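Local coordinates for protein SPT6 (PDB 2XP1) that is a transcription elongation factor whose tandem SH2 domains enable its interaction with RNA polymerase II, at residues Asp81-Ser85 / Val86-Pro90; Ile151-Ser154 / Asp155-Tyr159. All blocks are in the same frame, centred on the assembly; numbering follows the deposited sequence.

Contact 1 of 2, residues Asp81-Ser85 / Val86-Pro90; sequences DEVIS and VYVRP
Along the first turns of the long helix 80-100, side chains three to five residues apart touch: Glu82 with Val86, and Ile84 and Ser85 with Arg89. Val86 N donates to Glu82 O at 2.8 Å, an ordinary i to i+4 bond. One turn later the spacing widens: Arg89 N reaches Ile84 O at 2.8 Å, five residues back and almost straight (167° at the hydrogen), so the helix includes a pi-type turn. Pro90, next in sequence, has no N-H to give, and Pro90 CD instead rests 3.3 Å from Ser85 O, which fits the kink at that point. Glu82 and Val86 run side by side in the same direction, Glu82 CG 3.6 Å from Val86 CG2; Glu82 OE1 accepts a hydrogen bond from Glu78 N. Arg89, bent at chi3 (-103°), folds its guanidinium back along the helix, so that NH1 lies 3.4 Å from Ile84 CG2 and NH2 3.6 Å from Ser85 CB, with Ser85 CA over one face of the group. In Ser85, chi1 of 46° places OG between the backbone N and the carbonyl carbon, from where it donates to Asp81 O at 3.3 Å, a carbonyl that Ser85 N also uses. A valine in place of Ser85 would probably leave Asp81 O with just the backbone donor, without the hydroxyl. Glu82, Val83, Val86 and Tyr87 all touch Phe77 of strand 75-77, while Tyr87 and Val88 also reach Leu49 of strand 46-52, a helix laid against the central sheet as in an SH2 domain.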
loop_
_atom_site.group_PDB
_atom_site.type_symbol
_atom_site.label_atom_id
_atom_site.label_comp_id
_atom_site.label_asym_id
_atom_site.label_seq_id
_atom_site.Cartn_x
_atom_site.Cartn_y
_atom_site.Cartn_z
ATOM N N ASP A 81 9.902 -15.238 -8.800
ATOM C CA ASP A 81 8.955 -16.060 -8.015
ATOM C C ASP A 81 8.275 -15.227 -6.942
ATOM O O ASP A 81 7.079 -15.351 -6.747
ATOM C CB ASP A 81 9.679 -17.223 -7.299
ATOM C CG ASP A 81 9.971 -18.407 -8.211
ATOM O OD1 ASP A 81 9.716 -18.329 -9.427
ATOM O OD2 ASP A 81 10.480 -19.420 -7.680
ATOM N N GLU A 82 9.051 -14.412 -6.216
ATOM C CA GLU A 82 8.480 -13.504 -5.214
ATOM C C GLU A 82 7.531 -12.479 -5.846
ATOM O O GLU A 82 6.503 -12.204 -5.265
ATOM C CB GLU A 82 9.535 -12.835 -4.304
ATOM C CG GLU A 82 8.923 -12.171 -3.026
ATOM C CD GLU A 82 9.930 -11.447 -2.118
ATOM O OE1 GLU A 82 10.919 -10.887 -2.604
ATOM O OE2 GLU A 82 9.739 -11.427 -0.888
ATOM N N VAL A 83 7.829 -11.930 -7.028
ATOM C CA VAL A 83 6.843 -11.047 -7.735
ATOM C C VAL A 83 5.519 -11.799 -7.877
ATOM O O VAL A 83 4.439 -11.276 -7.561
ATOM C CB VAL A 83 7.339 -10.593 -9.145
ATOM C CG1 VAL A 83 6.269 -9.872 -9.918
ATOM C CG2 VAL A 83 8.540 -9.731 -9.032
ATOM N N ILE A 84 5.594 -13.052 -8.319
ATOM C CA ILE A 84 4.381 -13.840 -8.522
ATOM C C ILE A 84 3.562 -14.146 -7.258
ATOM O O ILE A 84 2.327 -13.951 -7.251
ATOM C CB ILE A 84 4.702 -15.080 -9.339
ATOM C CG1 ILE A 84 5.023 -14.614 -10.758
ATOM C CG2 ILE A 84 3.484 -16.023 -9.400
ATOM C CD1 ILE A 84 6.179 -15.229 -11.267
ATOM N N SER A 85 4.219 -14.610 -6.192
ATOM C CA SER A 85 3.471 -14.939 -4.966
ATOM C C SER A 85 3.044 -13.691 -4.245
ATOM O O SER A 85 1.880 -13.550 -3.885
ATOM C CB SER A 85 4.234 -15.894 -4.020
ATOM O OG SER A 85 5.580 -15.514 -3.823
ATOM N N VAL A 86 3.967 -12.753 -4.088
ATOM C CA VAL A 86 3.679 -11.576 -3.293
ATOM C C VAL A 86 2.775 -10.640 -4.039
ATOM O O VAL A 86 1.975 -9.967 -3.430
ATOM C CB VAL A 86 4.973 -10.861 -2.789
ATOM C CG1 VAL A 86 4.672 -9.468 -2.279
ATOM C CG2 VAL A 86 5.611 -11.658 -1.692
ATOM N N TYR A 87 2.862 -10.631 -5.364
ATOM C CA TYR A 87 2.214 -9.583 -6.138
ATOM C C TYR A 87 1.126 -10.068 -7.076
ATOM O O TYR A 87 -0.011 -9.589 -6.998
ATOM C CB TYR A 87 3.274 -8.729 -6.840
ATOM C CG TYR A 87 2.724 -7.526 -7.521
ATOM C CD1 TYR A 87 2.271 -6.428 -6.780
ATOM C CD2 TYR A 87 2.651 -7.475 -8.900
ATOM C CE1 TYR A 87 1.761 -5.299 -7.407
ATOM C CE2 TYR A 87 2.136 -6.357 -9.547
ATOM C CZ TYR A 87 1.696 -5.260 -8.789
ATOM O OH TYR A 87 1.170 -4.136 -9.432
ATOM N N VAL A 88 1.448 -11.041 -7.929
ATOM C CA VAL A 88 0.490 -11.565 -8.933
ATOM C C VAL A 88 -0.671 -12.459 -8.387
ATOM O O VAL A 88 -1.836 -12.230 -8.711
ATOM C CB VAL A 88 1.244 -12.278 -10.102
ATOM C CG1 VAL A 88 0.295 -12.765 -11.144
ATOM C CG2 VAL A 88 2.291 -11.341 -10.742
ATOM N N ARG A 89 -0.371 -13.485 -7.584
ATOM C CA ARG A 89 -1.438 -14.376 -7.080
ATOM C C ARG A 89 -2.587 -13.622 -6.382
ATOM O O ARG A 89 -3.763 -13.886 -6.686
ATOM C CB ARG A 89 -0.907 -15.547 -6.223
ATOM C CG ARG A 89 -0.158 -16.587 -7.059
ATOM C CD ARG A 89 -0.075 -17.972 -6.390
ATOM N NE ARG A 89 1.236 -18.265 -5.781
ATOM C CZ ARG A 89 2.340 -18.657 -6.441
ATOM N NH1 ARG A 89 2.345 -18.808 -7.772
ATOM N NH2 ARG A 89 3.460 -18.895 -5.761
ATOM N N PRO A 90 -2.261 -12.664 -5.483
ATOM C CA PRO A 90 -3.348 -11.935 -4.803
ATOM C C PRO A 90 -4.155 -11.066 -5.752
ATOM O O PRO A 90 -5.347 -10.913 -5.541
ATOM C CB PRO A 90 -2.620 -11.071 -3.762
ATOM C CG PRO A 90 -1.209 -11.623 -3.694
ATOM C CD PRO A 90 -0.936 -12.206 -5.033
#

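Contact 2 of 2, residues Ile151-Ser154 / Asp155-Tyr159; sequences IGVS and DMLTY
Ile151 and Leu157 lean together diagonally across two antiparallel strands, Ile151 CG2 meeting Leu157 CB at 3.8 Å. The methyl is carried there by a first torsion that sets CG2 opposite the backbone N and CG1 beside it (chi1 -63°). Farther along, Leu157 shares a sheet face with Val153, its non-hydrogen-bonded partner, and their branches approach through CD2 of Leu157 and CG2 of Val153 at 4.3 Å. Tyr159 turns its ring obliquely to Ile151 CG1; the phenol oxygen is bonded to Glu149, and the ring makes an edge-to-face pair with Phe170 of helix 167-175. On the other face, Thr158 sets OG1 3.5 Å from Gly152 CA. A CB on Gly152 would be directed at that hydroxyl and would fall too close to it. These two form the hydrogen-bonded pair: Gly152 N donates to Thr158 O at 2.8 Å, and Thr158 N returns a bond to Gly152 O at 3.1 Å. At the turn, Ser154 N points nearly straight at Met156 O (3.0 Å, 167° at the hydrogen). In Ser154, chi1 of 52° puts OG between the backbone N and the carbonyl carbon, 3.0 Å from Met156 O, though its proton has another acceptor within reach. A water bridges this hydroxyl weakly to Asp155 OD2. Val153 and Leu157 press on Asn94 of helix 80-100, and Met156 packs on Asn161 of the second subunit. The short turn at 154-156 closes a beta hairpin between strands 146-153 and 157-159, within the antiparallel sheet of the second SH2 domain.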
loop_
_atom_site.group_PDB
_atom_site.type_symbol
_atom_site.label_atom_id
_atom_site.label_comp_id
_atom_site.label_asym_id
_atom_site.label_seq_id
_atom_site.Cartn_x
_atom_site.Cartn_y
_atom_site.Cartn_z
ATOM N N ILE A 151 -12.131 2.015 -9.737
ATOM C CA ILE A 151 -11.534 1.371 -8.609
ATOM C C ILE A 151 -10.263 0.685 -9.066
ATOM O O ILE A 151 -10.264 0.009 -10.083
ATOM C CB ILE A 151 -12.525 0.349 -8.006
ATOM C CG1 ILE A 151 -13.772 1.078 -7.495
ATOM C CG2 ILE A 151 -11.896 -0.471 -6.910
ATOM C CD1 ILE A 151 -14.999 0.139 -7.285
ATOM N N GLY A 152 -9.180 0.822 -8.311
ATOM C CA GLY A 152 -7.922 0.140 -8.666
ATOM C C GLY A 152 -7.990 -1.335 -8.335
ATOM O O GLY A 152 -8.589 -1.730 -7.342
ATOM N N VAL A 153 -7.383 -2.172 -9.156
ATOM C CA VAL A 153 -7.352 -3.593 -8.840
ATOM C C VAL A 153 -5.915 -4.103 -8.643
ATOM O O VAL A 153 -5.189 -4.321 -9.631
ATOM C CB VAL A 153 -8.045 -4.475 -9.924
ATOM C CG1 VAL A 153 -8.067 -5.878 -9.493
ATOM C CG2 VAL A 153 -9.480 -4.003 -10.215
ATOM N N SER A 154 -5.565 -4.349 -7.384
ATOM C CA SER A 154 -4.264 -4.832 -6.982
ATOM C C SER A 154 -4.573 -6.045 -6.089
ATOM O O SER A 154 -5.408 -6.872 -6.463
ATOM C CB SER A 154 -3.540 -3.719 -6.219
ATOM O OG SER A 154 -4.406 -3.224 -5.162
ATOM N N ASP A 155 -3.961 -6.175 -4.911
ATOM C CA ASP A 155 -4.424 -7.244 -4.012
ATOM C C ASP A 155 -5.694 -6.826 -3.314
ATOM O O ASP A 155 -6.434 -7.640 -2.735
ATOM C CB ASP A 155 -3.352 -7.698 -3.021
ATOM C CG ASP A 155 -3.002 -6.651 -2.011
ATOM O OD1 ASP A 155 -2.958 -6.999 -0.809
ATOM O OD2 ASP A 155 -2.754 -5.493 -2.417
ATOM N N MET A 156 -5.947 -5.532 -3.387
ATOM C CA MET A 156 -7.120 -4.968 -2.797
ATOM C C MET A 156 -7.813 -4.207 -3.865
ATOM O O MET A 156 -7.315 -4.060 -4.958
ATOM C CB MET A 156 -6.766 -4.025 -1.628
ATOM C CG MET A 156 -5.912 -4.662 -0.566
ATOM S SD MET A 156 -6.741 -5.870 0.498
ATOM C CE MET A 156 -7.737 -4.871 1.563
ATOM N N LEU A 157 -8.992 -3.744 -3.519
ATOM C CA LEU A 157 -9.709 -2.771 -4.290
ATOM C C LEU A 157 -9.396 -1.425 -3.664
ATOM O O LEU A 157 -9.518 -1.261 -2.428
ATOM C CB LEU A 157 -11.205 -3.071 -4.210
ATOM C CG LEU A 157 -11.565 -4.424 -4.849
ATOM C CD1 LEU A 157 -13.071 -4.763 -4.833
ATOM C CD2 LEU A 157 -11.125 -4.346 -6.273
ATOM N N THR A 158 -8.979 -0.467 -4.507
ATOM C CA THR A 158 -8.633 0.856 -4.006
ATOM C C THR A 158 -9.502 1.913 -4.650
ATOM O O THR A 158 -9.761 1.889 -5.840
ATOM C CB THR A 158 -7.157 1.141 -4.175
ATOM O OG1 THR A 158 -6.735 0.615 -5.437
ATOM C CG2 THR A 158 -6.415 0.414 -3.118
ATOM N N TYR A 159 -9.990 2.816 -3.825
ATOM C CA TYR A 159 -10.954 3.794 -4.229
ATOM C C TYR A 159 -10.575 5.081 -3.492
ATOM O O TYR A 159 -10.810 5.216 -2.280
ATOM C CB TYR A 159 -12.361 3.303 -3.853
ATOM C CG TYR A 159 -13.426 4.379 -3.891
ATOM C CD1 TYR A 159 -14.072 4.694 -5.080
ATOM C CD2 TYR A 159 -13.771 5.097 -2.752
ATOM C CE1 TYR A 159 -15.047 5.688 -5.135
ATOM C CE2 TYR A 159 -14.757 6.108 -2.805
ATOM C CZ TYR A 159 -15.384 6.382 -4.005
ATOM O OH TYR A 159 -16.346 7.355 -4.082
HETATM O O HOH W 1 -3.281 -2.102 -2.203
#

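How the contacts relate
Contact 1 and contact 2 follow one another along the chain, their centres about 16 Å apart, and they meet directly where Pro90 CB packs against Asp155 CB at 3.5 Å. Helix 80-100 is the element common to both: residues 81-90 form its start, lying against the six-stranded sheet that contains strands 46-52 and 57-65, while its later residues touch Val153 (Asn94, Ile98) and Leu157 (Asn94) of the hairpin of 151-159 in the five-stranded sheet. Asn94 ND2 also bonds to Ser154 O. The helix thus spans the two halves of the tandem, consistent with a rigidly joined pair of SH2 domains. No ligand or phosphopeptide takes part in either contact.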